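PDB 5OHG: ribonuclease E from Escherichia coli, which is an endoribonuclease that cuts RNA, this chain being a short piece of it bound to chains of another protein. Local coordinates for residues M14-V18 with A19-P23. Residues are numbered along the deposited sequence; the frame is centred on the assembly and turned at random.
Sequences MPLTV and ACASP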
ATOM      1  N   MET C  14       5.911   5.527  25.492  1.00 45.52           N
ATOM      2  CA  MET C  14       6.175   6.198  24.217  1.00 42.20           C
ATOM      3  C   MET C  14       4.979   7.080  23.867  1.00 39.67           C
ATOM      4  O   MET C  14       4.211   6.783  22.944  1.00 37.00           O
ATOM      5  CB  MET C  14       6.464   5.167  23.123  1.00 40.20           C
ATOM      6  CG  MET C  14       7.225   5.674  21.901  1.00 34.32           C
ATOM      7  SD  MET C  14       7.716   4.280  20.840  1.00 36.62           S
ATOM      8  CE  MET C  14       7.125   4.800  19.218  1.00 35.71           C
ATOM      9  N   PRO C  15       4.781   8.175  24.601  1.00 43.76           N
ATOM     10  CA  PRO C  15       3.651   9.059  24.290  1.00 41.07           C
ATOM     11  C   PRO C  15       3.898   9.781  22.975  1.00 43.75           C
ATOM     12  O   PRO C  15       4.970  10.354  22.759  1.00 45.77           O
ATOM     13  CB  PRO C  15       3.624  10.030  25.475  1.00 44.31           C
ATOM     14  CG  PRO C  15       5.063  10.078  25.931  1.00 40.14           C
ATOM     15  CD  PRO C  15       5.575   8.677  25.744  1.00 41.39           C
ATOM     16  N   LEU C  16       2.915   9.727  22.083  1.00 36.35           N
ATOM     17  CA  LEU C  16       2.941  10.521  20.864  1.00 37.98           C
ATOM     18  C   LEU C  16       2.059  11.749  21.056  1.00 38.15           C
ATOM     19  O   LEU C  16       0.927  11.635  21.536  1.00 43.28           O
ATOM     20  CB  LEU C  16       2.464   9.700  19.666  1.00 32.60           C
ATOM     21  CG  LEU C  16       3.099   8.317  19.494  1.00 35.26           C
ATOM     22  CD1 LEU C  16       2.418   7.566  18.359  1.00 35.59           C
ATOM     23  CD2 LEU C  16       4.626   8.368  19.266  1.00 28.68           C
ATOM     24  N   THR C  17       2.579  12.922  20.699  1.00 42.90           N
ATOM     25  CA  THR C  17       1.738  14.118  20.731  1.00 42.16           C
ATOM     26  C   THR C  17       0.660  14.043  19.656  1.00 44.75           C
ATOM     27  O   THR C  17      -0.515  14.333  19.918  1.00 38.76           O
ATOM     28  CB  THR C  17       2.587  15.374  20.552  1.00 42.35           C
ATOM     29  OG1 THR C  17       3.237  15.322  19.274  1.00 51.50           O
ATOM     30  CG2 THR C  17       3.634  15.471  21.654  1.00 38.19           C
ATOM     31  N   VAL C  18       1.050  13.657  18.436  1.00 38.14           N
ATOM     32  CA  VAL C  18       0.140  13.327  17.346  1.00 35.85           C
ATOM     33  C   VAL C  18       0.573  11.975  16.783  1.00 38.71           C
ATOM     34  O   VAL C  18       1.731  11.567  16.923  1.00 39.62           O
ATOM     35  CB  VAL C  18       0.131  14.410  16.235  1.00 43.38           C
ATOM     36  CG1 VAL C  18      -0.463  15.721  16.759  1.00 38.32           C
ATOM     37  CG2 VAL C  18       1.541  14.643  15.679  1.00 35.66           C
ATOM     38  N   ALA C  19      -0.372  11.268  16.138  1.00 27.52           N
ATOM     39  CA  ALA C  19      -0.074   9.905  15.699  1.00 35.99           C
ATOM     40  C   ALA C  19       0.993   9.846  14.609  1.00 39.01           C
ATOM     41  O   ALA C  19       1.655   8.807  14.476  1.00 37.39           O
ATOM     42  CB  ALA C  19      -1.330   9.187  15.203  1.00 35.18           C
ATOM     43  N   CYS C  20       1.169  10.920  13.822  1.00 34.30           N
ATOM     44  CA  CYS C  20       2.226  10.918  12.811  1.00 36.89           C
ATOM     45  C   CYS C  20       3.610  11.050  13.420  1.00 31.43           C
ATOM     46  O   CYS C  20       4.596  10.973  12.681  1.00 32.58           O
ATOM     47  CB  CYS C  20       2.016  12.030  11.775  1.00 31.35           C
ATOM     48  SG  CYS C  20       2.518  13.688  12.288  1.00 42.71           S
ATOM     49  N   ALA C  21       3.713  11.228  14.738  1.00 31.17           N
ATOM     50  CA  ALA C  21       5.014  11.088  15.380  1.00 33.49           C
ATOM     51  C   ALA C  21       5.559   9.673  15.236  1.00 30.72           C
ATOM     52  O   ALA C  21       6.778   9.485  15.194  1.00 36.60           O
ATOM     53  CB  ALA C  21       4.923  11.478  16.854  1.00 32.77           C
ATOM     54  N   SER C  22       4.682   8.669  15.193  1.00 37.39           N
ATOM     55  CA  SER C  22       5.077   7.298  14.855  1.00 32.49           C
ATOM     56  C   SER C  22       3.877   6.596  14.254  1.00 34.95           C
ATOM     57  O   SER C  22       3.089   5.958  14.969  1.00 34.12           O
ATOM     58  CB  SER C  22       5.595   6.506  16.058  1.00 30.19           C
ATOM     59  OG  SER C  22       5.715   5.105  15.715  1.00 29.26           O
ATOM     60  N   PRO C  23       3.706   6.674  12.932  1.00 35.67           N
ATOM     61  CA  PRO C  23       2.603   5.928  12.307  1.00 34.82           C
ATOM     62  C   PRO C  23       2.620   4.448  12.662  1.00 30.87           C
ATOM     63  O   PRO C  23       1.559   3.844  12.864  1.00 31.66           O
ATOM     64  CB  PRO C  23       2.831   6.170  10.805  1.00 34.88           C
ATOM     65  CG  PRO C  23       3.650   7.450  10.746  1.00 33.37           C
ATOM     66  CD  PRO C  23       4.527   7.411  11.952  1.00 30.06           C
TER
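The carbonyl oxygen of Val18 accepts a hydrogen bond from the backbone nitrogen of Ala21, N to O 3.0 Å. One residue on, Ser22 N bonds to Ala19 O at 3.1 Å, so two successive i to i+3 bonds close the turn. Leu16 packs against the turn that follows it: with CG anti to the carbonyl carbon (chi1 -49°), CD2 lies 3.8 Å from Ser22 CB and also against the Ala21 methyl, while CD1 rests against Ser22 O, a van der Waals contact. Shortening Leu16 to an alanine is likely to leave Ala21 CB and Ser22 CB without their methyl partner and to lose an apolar contact with a chain of another protein. Beside it, Met14 bends at chi3 (129°) to bring CE within 3.8 Å of Ser22 OG, while its side chain also touches Leu25. On the far flank Val18 CG2 meets Cys20 SG at 3.7 Å. Ser22 OG itself bonds to Leu25 N, and chains of another protein bind Ala19 N and Cys20 O. The whole is an irregular loop leading through a 3-10 turn at residues 19-21 to helix 23-27, with Ser22 as its N-cap.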